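Local coordinates for protein acid phosphatase (Bacillus anthracis, PDB 2I33) that probably hydrolyses phosphate monoesters at acidic pH, as a magnesium-binding class C acid phosphatase of the HAD superfamily, at residues D18-A23 with P75-S80; D24-T29 with K34-Q39; K59-L64 with E166-T171; D132-N137 with I151-P156; T186-K191 with E209-F214. All coordinates share one frame; numbering follows the deposited sequence.

Long-range contacts divide this chain into loops that nest, cross and follow one another. Interaction 1 opens at 18-23 and closes on helix 74-83. Nested within its loop, interaction 2 folds helix 21-29 against the start of helix 31-54; the two contacts touch through Asp-24 and Gln-28. Before interaction 1 closes, strand 59-64 opens interaction 3, so the two loops cross. Interaction 3 brings helix 162-171 onto the parallel sheet and encloses interaction 4, the packing of helix 131-141 on outer strand 151-154; Val-168 and Leu-152 touch between them. Interaction 5 follows in series at the opposite outer strand, 211-213, where Phe-214 meets Tyr-37 of interaction 2.

Interaction 1: residues D18-A23 with P75-S80; sequences DQQLMA and PHQAMS
Gln-20 and Gln-77 face each other where the chain leads into helix 21-29, beside helix 74-83, a case of two polar side chains meeting without a bond. Their CA atoms lie 8.3 Å apart. In the conformer of Gln-20 described here, CG sits beside the backbone N (chi1 -48°) and the rest of the chain is stretched out, carrying the terminal amide across to the second helix. Gln-77 starts out similarly but bends at chi2 (-65°). The two chains cross at about a right angle; in this conformer their amide planes are 8° apart. Gln-77 OE1 lies in the plane of the His-76 ring, at its edge. Ser-80 offers its CB to the Gln-20 amide, while its OG is engaged by the carbonyl O of Lys-85. Leu-21 and Gln-20 also rest on Val-81, and Leu-21 packs on His-243 of the second subunit. With no hydrogen bond between 18-23 and 75-80, the chemistry implies plain van der Waals packing of the N-terminal helical region on helix 74-83.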
# COMPACT_ATOMS: atom_id res chain seq x y z
N ASP A 18 -14.00 10.28 11.90
CA ASP A 18 -12.79 11.07 12.09
C ASP A 18 -11.59 10.14 12.13
O ASP A 18 -10.49 10.51 11.73
CB ASP A 18 -12.83 11.88 13.38
CG ASP A 18 -13.66 13.18 13.26
OD1 ASP A 18 -14.10 13.50 12.13
OD2 ASP A 18 -13.80 13.86 14.29
N GLN A 19 -11.80 8.92 12.61
CA GLN A 19 -10.70 7.95 12.69
C GLN A 19 -10.16 7.50 11.34
O GLN A 19 -9.05 6.91 11.26
CB GLN A 19 -11.14 6.76 13.54
CG GLN A 19 -11.44 7.17 14.97
CD GLN A 19 -11.96 6.02 15.80
OE1 GLN A 19 -11.99 4.90 15.34
NE2 GLN A 19 -12.34 6.30 17.05
N GLN A 20 -10.92 7.78 10.27
CA GLN A 20 -10.59 7.44 8.86
C GLN A 20 -9.72 8.49 8.20
O GLN A 20 -9.21 8.29 7.08
CB GLN A 20 -11.87 7.46 7.99
CG GLN A 20 -13.09 6.74 8.49
CD GLN A 20 -14.27 6.88 7.53
OE1 GLN A 20 -14.18 7.54 6.47
NE2 GLN A 20 -15.39 6.25 7.89
N LEU A 21 -9.64 9.65 8.82
CA LEU A 21 -9.18 10.82 8.12
C LEU A 21 -7.81 10.65 7.50
O LEU A 21 -7.65 10.87 6.29
CB LEU A 21 -9.23 12.05 9.00
CG LEU A 21 -9.33 13.33 8.20
CD1 LEU A 21 -9.92 14.46 9.04
CD2 LEU A 21 -8.00 13.71 7.64
N MET A 22 -6.82 10.22 8.27
CA MET A 22 -5.47 10.06 7.72
C MET A 22 -5.41 9.01 6.61
O MET A 22 -4.78 9.21 5.57
CB MET A 22 -4.50 9.70 8.82
CG MET A 22 -4.20 10.85 9.68
SD MET A 22 -3.36 12.17 8.77
CE MET A 22 -1.67 11.60 8.89
N ALA A 23 -6.08 7.89 6.82
CA ALA A 23 -6.13 6.86 5.78
C ALA A 23 -6.69 7.44 4.47
O ALA A 23 -6.15 7.20 3.38
CB ALA A 23 -6.95 5.72 6.22
N PRO A 75 -13.64 10.02 -3.03
CA PRO A 75 -14.53 11.17 -2.74
C PRO A 75 -15.72 10.82 -1.87
O PRO A 75 -16.23 11.67 -1.14
CB PRO A 75 -15.01 11.61 -4.11
CG PRO A 75 -13.87 11.17 -5.04
CD PRO A 75 -13.43 9.87 -4.49
N HIS A 76 -16.17 9.58 -1.95
CA HIS A 76 -17.24 9.16 -1.07
C HIS A 76 -16.77 9.06 0.39
O HIS A 76 -17.46 9.49 1.33
CB HIS A 76 -17.87 7.86 -1.51
CG HIS A 76 -18.97 7.43 -0.62
ND1 HIS A 76 -18.74 6.68 0.50
CD2 HIS A 76 -20.29 7.74 -0.62
CE1 HIS A 76 -19.89 6.50 1.14
NE2 HIS A 76 -20.84 7.13 0.47
N GLN A 77 -15.59 8.51 0.59
CA GLN A 77 -15.04 8.40 1.93
C GLN A 77 -14.80 9.80 2.52
O GLN A 77 -15.08 10.03 3.70
CB GLN A 77 -13.76 7.59 1.94
CG GLN A 77 -13.93 6.16 1.39
CD GLN A 77 -14.83 5.28 2.21
OE1 GLN A 77 -15.94 4.91 1.79
NE2 GLN A 77 -14.37 4.92 3.40
N ALA A 78 -14.33 10.72 1.69
CA ALA A 78 -14.18 12.13 2.10
C ALA A 78 -15.52 12.72 2.54
O ALA A 78 -15.62 13.43 3.53
CB ALA A 78 -13.59 12.95 0.98
N MET A 79 -16.58 12.42 1.78
CA MET A 79 -17.92 12.86 2.14
C MET A 79 -18.27 12.34 3.53
O MET A 79 -18.86 13.06 4.33
CB MET A 79 -18.95 12.38 1.11
CG MET A 79 -20.37 12.80 1.39
SD MET A 79 -21.22 11.73 2.57
CE MET A 79 -21.17 10.14 1.76
N SER A 80 -17.93 11.09 3.82
CA SER A 80 -18.25 10.54 5.13
C SER A 80 -17.53 11.27 6.25
O SER A 80 -18.09 11.52 7.29
CB SER A 80 -17.88 9.06 5.23
OG SER A 80 -18.75 8.31 4.41

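Interaction 2: residues D24-T29 with K34-Q39; sequences DLWYQT and KALYYQ
Tyr-27 and Tyr-37 join 21-29 and 31-54, two consecutive helices separated by a short break and packed beside the HAD-type core; the short segments run at 62° to each other, with their axes 10.7 Å apart. Hydrogen bonding comes first. Tyr-27 OH donates to Tyr-37 OH over 2.8 Å, and Tyr-37 OH is bonded in turn to the backbone O of Glu-68, the neighbour of the magnesium-binding Asp-67. This relay ties helix 21-29 to the metal loop by way of its successor. The Tyr-37 hydroxyl comes in at the edge of the Tyr-27 ring, close to its plane, and the two side chains cross at roughly a right angle.

Apolar contact adds a second support: Leu-36 CD1 touches the rim of the Trp-26 indole, 3.7 Å from CZ2. A tryptophan of the second subunit, Trp-222, meets the same indole edge-to-face.

Two waters bridge Lys-34 to the end of the first helix. The lysine bends at its last torsion (chi4 34°), and its NZ donates hydrogen bonds to both: the water 2.6 Å from Lys-34 NZ donates to Tyr-27 O, the other to Gln-28 O. At the C-terminal end of helix 21-29, Leu-25 O is gripped twice, by Thr-29 N and by Thr-29 OG1 at 2.8 Å, the two donors approaching from opposite faces of the carbonyl plane.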
# COMPACT_ATOMS: atom_id res chain seq x y z
N ASP A 24 -7.77 8.20 4.59
CA ASP A 24 -8.44 8.78 3.43
C ASP A 24 -7.57 9.82 2.77
O ASP A 24 -7.45 9.88 1.54
CB ASP A 24 -9.74 9.48 3.84
CG ASP A 24 -10.82 8.52 4.26
OD1 ASP A 24 -10.65 7.29 4.13
OD2 ASP A 24 -11.87 9.02 4.73
N LEU A 25 -6.93 10.62 3.60
CA LEU A 25 -6.08 11.70 3.13
C LEU A 25 -4.87 11.13 2.37
O LEU A 25 -4.51 11.60 1.32
CB LEU A 25 -5.64 12.52 4.32
CG LEU A 25 -4.87 13.79 4.00
CD1 LEU A 25 -5.69 14.76 3.16
CD2 LEU A 25 -4.52 14.39 5.30
N TRP A 26 -4.28 10.07 2.92
CA TRP A 26 -3.19 9.37 2.24
C TRP A 26 -3.67 8.87 0.87
O TRP A 26 -3.04 9.02 -0.17
CB TRP A 26 -2.72 8.16 3.05
CG TRP A 26 -1.59 7.42 2.44
CD1 TRP A 26 -0.26 7.75 2.47
CD2 TRP A 26 -1.68 6.21 1.69
NE1 TRP A 26 0.47 6.81 1.78
CE2 TRP A 26 -0.38 5.85 1.31
CE3 TRP A 26 -2.74 5.39 1.30
CZ2 TRP A 26 -0.10 4.72 0.58
CZ3 TRP A 26 -2.46 4.26 0.58
CH2 TRP A 26 -1.15 3.94 0.20
N TYR A 27 -4.80 8.20 0.90
CA TYR A 27 -5.28 7.57 -0.32
C TYR A 27 -5.56 8.62 -1.40
O TYR A 27 -5.27 8.42 -2.59
CB TYR A 27 -6.54 6.80 -0.02
CG TYR A 27 -6.91 5.90 -1.17
CD1 TYR A 27 -6.37 4.64 -1.27
CD2 TYR A 27 -7.78 6.32 -2.15
CE1 TYR A 27 -6.68 3.79 -2.35
CE2 TYR A 27 -8.09 5.48 -3.24
CZ TYR A 27 -7.53 4.23 -3.34
OH TYR A 27 -7.85 3.40 -4.39
N GLN A 28 -6.13 9.75 -0.98
CA GLN A 28 -6.51 10.80 -1.92
C GLN A 28 -5.39 11.69 -2.40
O GLN A 28 -5.48 12.25 -3.51
CB GLN A 28 -7.55 11.71 -1.29
CG GLN A 28 -8.87 11.08 -1.24
CD GLN A 28 -10.00 12.09 -1.23
OE1 GLN A 28 -10.02 13.02 -0.42
NE2 GLN A 28 -10.94 11.93 -2.15
N THR A 29 -4.37 11.87 -1.59
CA THR A 29 -3.36 12.87 -1.89
C THR A 29 -1.96 12.32 -2.04
O THR A 29 -1.13 12.98 -2.65
CB THR A 29 -3.32 14.03 -0.87
OG1 THR A 29 -2.77 13.57 0.35
CG2 THR A 29 -4.70 14.61 -0.61
N LYS A 34 -0.17 6.65 -5.27
CA LYS A 34 -0.14 6.54 -6.75
C LYS A 34 0.97 5.61 -7.20
O LYS A 34 0.77 4.79 -8.09
CB LYS A 34 -0.02 7.91 -7.39
CG LYS A 34 -1.16 8.84 -7.01
CD LYS A 34 -0.93 10.22 -7.57
CE LYS A 34 -2.14 11.16 -7.45
NZ LYS A 34 -2.99 11.01 -6.26
N ALA A 35 2.14 5.73 -6.57
CA ALA A 35 3.28 4.91 -6.92
C ALA A 35 3.01 3.43 -6.69
O ALA A 35 3.46 2.55 -7.45
CB ALA A 35 4.47 5.33 -6.14
N LEU A 36 2.27 3.12 -5.61
CA LEU A 36 1.91 1.76 -5.33
C LEU A 36 0.96 1.22 -6.40
O LEU A 36 1.03 0.05 -6.75
CB LEU A 36 1.25 1.63 -3.97
CG LEU A 36 2.30 1.67 -2.86
CD1 LEU A 36 1.74 2.28 -1.57
CD2 LEU A 36 2.86 0.34 -2.59
N TYR A 37 0.07 2.05 -6.91
CA TYR A 37 -0.80 1.65 -8.01
C TYR A 37 0.03 1.43 -9.28
O TYR A 37 -0.12 0.42 -9.94
CB TYR A 37 -1.94 2.64 -8.22
CG TYR A 37 -3.08 2.30 -7.28
CD1 TYR A 37 -3.07 2.78 -5.98
CD2 TYR A 37 -4.10 1.44 -7.64
CE1 TYR A 37 -4.07 2.45 -5.08
CE2 TYR A 37 -5.10 1.09 -6.72
CZ TYR A 37 -5.08 1.59 -5.46
OH TYR A 37 -6.07 1.28 -4.57
N TYR A 38 0.94 2.33 -9.59
CA TYR A 38 1.80 2.06 -10.76
C TYR A 38 2.63 0.80 -10.54
O TYR A 38 2.85 0.01 -11.48
CB TYR A 38 2.72 3.23 -11.02
CG TYR A 38 2.02 4.40 -11.60
CD1 TYR A 38 1.31 4.30 -12.81
CD2 TYR A 38 2.11 5.66 -11.01
CE1 TYR A 38 0.67 5.42 -13.37
CE2 TYR A 38 1.50 6.77 -11.58
CZ TYR A 38 0.77 6.64 -12.74
OH TYR A 38 0.15 7.75 -13.31
N GLN A 39 3.15 0.60 -9.35
CA GLN A 39 3.98 -0.57 -9.09
C GLN A 39 3.18 -1.84 -9.32
O GLN A 39 3.63 -2.79 -9.94
CB GLN A 39 4.46 -0.58 -7.65
CG GLN A 39 5.23 -1.82 -7.25
CD GLN A 39 6.07 -1.57 -6.01
OE1 GLN A 39 7.15 -0.97 -6.10
NE2 GLN A 39 5.53 -1.95 -4.82
O HOH W 1 -3.15 9.73 -4.01
O HOH W 2 -4.17 13.41 -5.72

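Interaction 3: residues K59-L64 with E166-T171; sequences KPAIVL and ELVSQT
Lys-59 meets Thr-171 at the N-terminal end of the segment 59-64, its CB lying 4.0 Å from Thr-171 O. The lysine chain leaves CB on the side opposite its backbone N (chi1 168°) and, bending at chi2 and chi4, turns away from the helix; its NZ forms a salt bridge with Asp-119 on the adjacent strand. Pro-60 points to the other face of the sheet, against Leu-52 of helix 31-54. Ala-61 returns to the near face: its CB packs on Val-168 CG1 at 4.2 Å. Such alternation illustrates the three-layered, Rossmann-like HAD fold, in which a parallel sheet is covered by helices on both faces; here helix 162-171 covers one and helix 31-54 takes part in the other. Ile-62 accordingly faces Leu-48. Val-63 again looks to helix 162-171, only loosely, its side chain 4.5 Å from the segment 166-171 at the nearest atoms, while Val-168 also rests on Ile-174 and Tyr-121. Leu-64 leans on Tyr-41, and the chain continues directly to Asp-65, a magnesium ligand.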
# COMPACT_ATOMS: atom_id res chain seq x y z
N LYS A 59 -8.07 -19.96 -23.01
CA LYS A 59 -7.97 -18.56 -23.37
C LYS A 59 -7.55 -17.78 -22.12
O LYS A 59 -8.12 -17.97 -21.06
CB LYS A 59 -9.34 -18.12 -23.86
CG LYS A 59 -9.60 -16.65 -24.04
CD LYS A 59 -8.88 -16.04 -25.22
CE LYS A 59 -9.46 -14.68 -25.53
NZ LYS A 59 -10.92 -14.78 -25.74
N PRO A 60 -6.50 -16.95 -22.22
CA PRO A 60 -6.12 -16.24 -21.01
C PRO A 60 -7.14 -15.18 -20.58
O PRO A 60 -7.77 -14.52 -21.41
CB PRO A 60 -4.79 -15.58 -21.38
CG PRO A 60 -4.75 -15.58 -22.86
CD PRO A 60 -5.60 -16.68 -23.35
N ALA A 61 -7.26 -15.00 -19.27
CA ALA A 61 -8.01 -13.88 -18.71
C ALA A 61 -7.28 -13.28 -17.53
O ALA A 61 -6.39 -13.89 -16.94
CB ALA A 61 -9.37 -14.30 -18.27
N ILE A 62 -7.65 -12.06 -17.22
CA ILE A 62 -7.32 -11.47 -15.93
C ILE A 62 -8.60 -11.02 -15.27
O ILE A 62 -9.63 -10.82 -15.92
CB ILE A 62 -6.35 -10.28 -16.05
CG1 ILE A 62 -7.01 -9.11 -16.78
CG2 ILE A 62 -5.04 -10.75 -16.72
CD1 ILE A 62 -6.16 -7.87 -16.75
N VAL A 63 -8.53 -10.94 -13.95
CA VAL A 63 -9.63 -10.55 -13.11
C VAL A 63 -9.20 -9.37 -12.28
O VAL A 63 -8.12 -9.40 -11.73
CB VAL A 63 -10.00 -11.70 -12.18
CG1 VAL A 63 -10.87 -11.19 -11.02
CG2 VAL A 63 -10.69 -12.79 -12.98
N LEU A 64 -10.05 -8.37 -12.22
CA LEU A 64 -9.83 -7.23 -11.36
C LEU A 64 -11.05 -6.89 -10.56
O LEU A 64 -12.18 -6.93 -11.03
CB LEU A 64 -9.48 -5.99 -12.17
CG LEU A 64 -8.38 -6.15 -13.21
CD1 LEU A 64 -8.97 -6.42 -14.60
CD2 LEU A 64 -7.53 -4.91 -13.23
N GLU A 166 -14.79 -18.75 -10.26
CA GLU A 166 -14.89 -20.12 -10.73
C GLU A 166 -15.54 -20.13 -12.12
O GLU A 166 -15.10 -20.89 -12.98
CB GLU A 166 -15.65 -20.98 -9.73
CG GLU A 166 -15.55 -22.49 -10.00
CD GLU A 166 -16.45 -22.94 -11.12
OE1 GLU A 166 -17.45 -22.24 -11.40
OE2 GLU A 166 -16.19 -24.02 -11.71
N LEU A 167 -16.56 -19.29 -12.33
CA LEU A 167 -17.23 -19.17 -13.62
C LEU A 167 -16.25 -18.75 -14.70
O LEU A 167 -16.23 -19.33 -15.79
CB LEU A 167 -18.37 -18.16 -13.58
N VAL A 168 -15.43 -17.75 -14.40
CA VAL A 168 -14.44 -17.31 -15.36
C VAL A 168 -13.45 -18.42 -15.66
O VAL A 168 -13.08 -18.64 -16.81
CB VAL A 168 -13.69 -16.06 -14.91
CG1 VAL A 168 -12.52 -15.80 -15.85
CG2 VAL A 168 -14.64 -14.89 -14.89
N SER A 169 -13.00 -19.10 -14.60
CA SER A 169 -11.96 -20.13 -14.73
C SER A 169 -12.48 -21.30 -15.56
O SER A 169 -11.70 -22.13 -16.06
CB SER A 169 -11.51 -20.64 -13.36
OG SER A 169 -12.44 -21.61 -12.85
N GLN A 170 -13.80 -21.37 -15.71
CA GLN A 170 -14.39 -22.40 -16.56
C GLN A 170 -13.95 -22.23 -18.01
O GLN A 170 -13.70 -23.19 -18.69
CB GLN A 170 -15.92 -22.38 -16.53
CG GLN A 170 -16.53 -22.66 -15.16
CD GLN A 170 -18.04 -22.84 -15.24
OE1 GLN A 170 -18.61 -23.10 -16.33
NE2 GLN A 170 -18.71 -22.68 -14.07
N THR A 171 -13.83 -20.98 -18.47
CA THR A 171 -13.59 -20.70 -19.88
C THR A 171 -12.22 -20.09 -20.12
O THR A 171 -11.73 -20.06 -21.25
CB THR A 171 -14.66 -19.74 -20.37
OG1 THR A 171 -14.81 -18.67 -19.44
CG2 THR A 171 -16.01 -20.51 -20.53

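Interaction 4: residues D132-N137 with I151-P156; sequences DATIKN and ILLQDP
Ile-135 and Ile-151 make a close apolar contact between helix 131-141 and strand 151-154: Ile-135 CG1 lies 3.5 Å from Ile-151 CD1. The strand residue reaches this far because its CG1 branch stands beside the backbone N (chi1 -59°) and runs on extended to CD1. Its other branch faces the preceding residue, Ile-151 CG2 packing on Thr-134 CG2 at 4.1 Å as the two side chains pass in opposite senses. A methylene thus meets a methyl in the first pair, and two methyls meet in the second.

A mixed contact completes the set. Leu-153 CD1 lies 4.1 Å from Thr-134 OG1, a hydroxyl whose polarity is satisfied elsewhere, by Gln-130 O, four residues back, just ahead of the helix, and by Arg-126 NH1. The threonine therefore offers carbon to Ile-151 and an already bonded oxygen to Leu-153.

Helix and strand segments run at 140° to each other with axes 10.3 Å apart, the arrangement of a beta-alpha-beta unit, in which helix 131-141 links parallel strands 119-125 and 151-154 at one border of the sheet.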
# COMPACT_ATOMS: atom_id res chain seq x y z
N ASP A 132 -25.69 -0.67 -14.69
CA ASP A 132 -25.79 0.42 -15.65
C ASP A 132 -24.88 1.57 -15.27
O ASP A 132 -24.13 2.07 -16.10
CB ASP A 132 -27.25 0.87 -15.83
CG ASP A 132 -28.07 -0.13 -16.63
OD1 ASP A 132 -27.48 -1.08 -17.21
OD2 ASP A 132 -29.31 0.04 -16.71
N ALA A 133 -24.91 1.94 -13.98
CA ALA A 133 -24.09 3.01 -13.48
C ALA A 133 -22.61 2.64 -13.57
O ALA A 133 -21.74 3.47 -13.84
CB ALA A 133 -24.44 3.29 -12.04
N THR A 134 -22.33 1.36 -13.35
CA THR A 134 -20.96 0.87 -13.39
C THR A 134 -20.42 0.89 -14.83
O THR A 134 -19.30 1.37 -15.09
CB THR A 134 -20.87 -0.53 -12.75
OG1 THR A 134 -21.24 -0.42 -11.37
CG2 THR A 134 -19.45 -1.06 -12.84
N ILE A 135 -21.23 0.41 -15.78
CA ILE A 135 -20.84 0.52 -17.19
C ILE A 135 -20.59 1.97 -17.55
O ILE A 135 -19.60 2.29 -18.19
CB ILE A 135 -21.92 -0.04 -18.11
CG1 ILE A 135 -21.93 -1.57 -18.01
CG2 ILE A 135 -21.71 0.44 -19.56
CD1 ILE A 135 -23.09 -2.22 -18.67
N LYS A 136 -21.49 2.85 -17.10
CA LYS A 136 -21.39 4.28 -17.39
C LYS A 136 -20.03 4.80 -16.90
O LYS A 136 -19.34 5.49 -17.62
CB LYS A 136 -22.48 5.05 -16.70
CG LYS A 136 -22.53 6.50 -17.12
N ASN A 137 -19.67 4.45 -15.67
CA ASN A 137 -18.41 4.92 -15.09
C ASN A 137 -17.21 4.30 -15.83
O ASN A 137 -16.22 4.98 -16.09
CB ASN A 137 -18.35 4.58 -13.59
CG ASN A 137 -17.45 5.51 -12.79
OD1 ASN A 137 -17.70 5.76 -11.61
ND2 ASN A 137 -16.40 6.00 -13.42
N ILE A 151 -18.38 -7.50 -16.77
CA ILE A 151 -18.54 -6.88 -15.44
C ILE A 151 -19.45 -7.77 -14.61
O ILE A 151 -20.65 -7.83 -14.86
CB ILE A 151 -19.17 -5.50 -15.57
CG1 ILE A 151 -18.32 -4.57 -16.44
CG2 ILE A 151 -19.37 -4.89 -14.18
CD1 ILE A 151 -19.09 -3.41 -17.01
N LEU A 152 -18.85 -8.50 -13.66
CA LEU A 152 -19.54 -9.55 -12.92
C LEU A 152 -19.76 -9.04 -11.51
O LEU A 152 -18.88 -9.11 -10.66
CB LEU A 152 -18.74 -10.86 -12.92
CG LEU A 152 -18.22 -11.29 -14.30
CD1 LEU A 152 -17.52 -12.64 -14.26
CD2 LEU A 152 -19.35 -11.28 -15.28
N LEU A 153 -20.96 -8.50 -11.29
CA LEU A 153 -21.28 -7.87 -10.02
C LEU A 153 -21.90 -8.87 -9.06
O LEU A 153 -22.18 -10.02 -9.45
CB LEU A 153 -22.19 -6.66 -10.24
CG LEU A 153 -21.63 -5.59 -11.18
CD1 LEU A 153 -22.53 -4.36 -11.27
CD2 LEU A 153 -20.24 -5.21 -10.75
N GLN A 154 -22.10 -8.44 -7.81
CA GLN A 154 -22.55 -9.34 -6.76
C GLN A 154 -24.07 -9.44 -6.68
O GLN A 154 -24.79 -8.44 -6.58
CB GLN A 154 -21.97 -8.93 -5.40
CG GLN A 154 -22.13 -10.00 -4.30
CD GLN A 154 -21.33 -9.64 -3.05
OE1 GLN A 154 -21.48 -8.55 -2.50
NE2 GLN A 154 -20.43 -10.53 -2.64
N ASP A 155 -24.55 -10.68 -6.73
CA ASP A 155 -25.97 -10.93 -6.53
C ASP A 155 -26.33 -10.68 -5.08
O ASP A 155 -25.49 -10.82 -4.19
CB ASP A 155 -26.27 -12.38 -6.88
CG ASP A 155 -26.17 -12.63 -8.36
OD1 ASP A 155 -26.90 -11.94 -9.11
OD2 ASP A 155 -25.38 -13.50 -8.77
N PRO A 156 -27.59 -10.30 -4.82
CA PRO A 156 -28.05 -10.22 -3.43
C PRO A 156 -27.91 -11.61 -2.80
O PRO A 156 -28.28 -12.59 -3.42
CB PRO A 156 -29.52 -9.82 -3.55
CG PRO A 156 -29.75 -9.41 -4.96
CD PRO A 156 -28.64 -9.96 -5.80

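Interaction 5: residues T186-K191 with E209-F214; sequences TGFDGK and EKFIIF
Phe-211, on outer strand 211-213, reaches into the loop 186-191 and touches both Thr-186 and Phe-188. Its CB points to that loop, and CG, set beside the backbone N (chi1 -62°), carries the ring onward; up to the two CD atoms, nothing of 186-191 lies within 4.2 Å. Contact begins at the CE atoms. CE1 lies 3.9 Å from Thr-186 OG1, while on the other flank Phe-211 CE2 is 4.1 Å from Phe-188 CE2. Furthest out, CZ makes the closest approach, 3.4 Å to Thr-186 OG1, with Thr-186 O a little beyond at 4.0 Å. The threonine hydroxyl stands between its own backbone N and carbonyl carbon (chi1 52°), which turns it to the tip of the ring.

Seen from Phe-188, the incoming CE2 of Phe-211 arrives at the ring edge, near its plane, and the two side chains meet at a slant. Phe-188 is itself packed on Ala-199 and Val-200 of helix 193-202, and Phe-211 stacks with Phe-185, continuing the pair into neighbouring side chains beside strand 211-213, at the edge of the parallel HAD sheet. The chemistry is largely van der Waals, with the hydroxyl set against the ring's CZ and no hydrogen bond between the two segments, which implies that shape fit joins loop to strand.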
# COMPACT_ATOMS: atom_id res chain seq x y z
N THR A 186 -8.20 -15.71 -4.31
CA THR A 186 -8.72 -16.95 -3.78
C THR A 186 -8.11 -17.25 -2.40
O THR A 186 -6.90 -17.08 -2.20
CB THR A 186 -8.38 -18.07 -4.76
OG1 THR A 186 -6.98 -18.02 -5.06
CG2 THR A 186 -9.14 -17.85 -6.04
N GLY A 187 -8.93 -17.71 -1.47
CA GLY A 187 -8.44 -18.26 -0.22
C GLY A 187 -8.43 -17.38 1.02
O GLY A 187 -7.78 -17.72 2.02
N PHE A 188 -9.17 -16.27 0.99
CA PHE A 188 -9.18 -15.32 2.10
C PHE A 188 -10.58 -14.85 2.54
O PHE A 188 -10.74 -13.72 3.04
CB PHE A 188 -8.36 -14.09 1.71
CG PHE A 188 -6.95 -14.40 1.33
CD1 PHE A 188 -5.96 -14.47 2.30
CD2 PHE A 188 -6.61 -14.59 0.00
CE1 PHE A 188 -4.62 -14.73 1.92
CE2 PHE A 188 -5.31 -14.88 -0.36
CZ PHE A 188 -4.32 -14.95 0.60
N ASP A 189 -11.58 -15.70 2.35
CA ASP A 189 -12.96 -15.33 2.72
C ASP A 189 -13.27 -15.55 4.19
O ASP A 189 -13.13 -16.66 4.73
CB ASP A 189 -13.97 -16.13 1.90
CG ASP A 189 -13.93 -15.80 0.43
OD1 ASP A 189 -13.91 -14.60 0.09
OD2 ASP A 189 -13.95 -16.75 -0.39
N GLY A 190 -13.74 -14.48 4.83
CA GLY A 190 -14.42 -14.59 6.11
C GLY A 190 -13.55 -15.06 7.25
O GLY A 190 -14.03 -15.63 8.23
N LYS A 191 -12.24 -14.83 7.13
CA LYS A 191 -11.29 -15.31 8.12
C LYS A 191 -11.11 -14.24 9.19
O LYS A 191 -11.28 -13.02 8.95
CB LYS A 191 -9.95 -15.65 7.46
CG LYS A 191 -9.98 -16.83 6.52
CD LYS A 191 -8.61 -17.09 5.94
CE LYS A 191 -8.55 -18.34 5.08
N GLU A 209 2.94 -12.08 -8.03
CA GLU A 209 3.14 -13.12 -9.02
C GLU A 209 1.81 -13.42 -9.69
O GLU A 209 1.65 -13.21 -10.90
CB GLU A 209 3.75 -14.36 -8.36
CG GLU A 209 3.84 -15.59 -9.25
CD GLU A 209 4.78 -15.44 -10.41
OE1 GLU A 209 5.81 -14.74 -10.27
OE2 GLU A 209 4.51 -16.07 -11.47
N LYS A 210 0.85 -13.89 -8.91
CA LYS A 210 -0.51 -14.18 -9.40
C LYS A 210 -1.53 -13.21 -8.80
O LYS A 210 -2.53 -12.93 -9.43
CB LYS A 210 -0.91 -15.63 -9.06
CG LYS A 210 -2.17 -16.07 -9.78
N PHE A 211 -1.26 -12.73 -7.59
CA PHE A 211 -2.14 -11.83 -6.88
C PHE A 211 -1.44 -10.51 -6.83
O PHE A 211 -0.39 -10.42 -6.21
CB PHE A 211 -2.34 -12.28 -5.43
CG PHE A 211 -2.98 -13.61 -5.29
CD1 PHE A 211 -3.72 -14.19 -6.30
CD2 PHE A 211 -2.81 -14.33 -4.11
CE1 PHE A 211 -4.29 -15.44 -6.13
CE2 PHE A 211 -3.39 -15.53 -3.93
CZ PHE A 211 -4.12 -16.10 -4.94
N ILE A 212 -2.02 -9.51 -7.47
CA ILE A 212 -1.48 -8.18 -7.50
C ILE A 212 -2.33 -7.36 -6.57
O ILE A 212 -3.52 -7.15 -6.81
CB ILE A 212 -1.47 -7.59 -8.91
CG1 ILE A 212 -0.83 -8.60 -9.89
CG2 ILE A 212 -0.76 -6.24 -8.88
CD1 ILE A 212 0.61 -8.94 -9.60
N ILE A 213 -1.71 -6.90 -5.50
CA ILE A 213 -2.43 -6.20 -4.44
C ILE A 213 -2.16 -4.71 -4.47
O ILE A 213 -1.05 -4.30 -4.81
CB ILE A 213 -2.12 -6.81 -3.06
CG1 ILE A 213 -2.98 -6.16 -1.97
CG2 ILE A 213 -0.63 -6.81 -2.77
CD1 ILE A 213 -3.26 -7.03 -0.86
N PHE A 214 -3.21 -3.95 -4.14
CA PHE A 214 -3.21 -2.50 -4.05
C PHE A 214 -3.56 -2.04 -2.63
O PHE A 214 -4.30 -2.70 -1.91
CB PHE A 214 -4.17 -1.91 -5.05
CG PHE A 214 -3.77 -2.23 -6.46
CD1 PHE A 214 -2.77 -1.52 -7.06
CD2 PHE A 214 -4.36 -3.24 -7.16
CE1 PHE A 214 -2.33 -1.81 -8.34
CE2 PHE A 214 -3.94 -3.53 -8.45
CZ PHE A 214 -2.92 -2.81 -9.03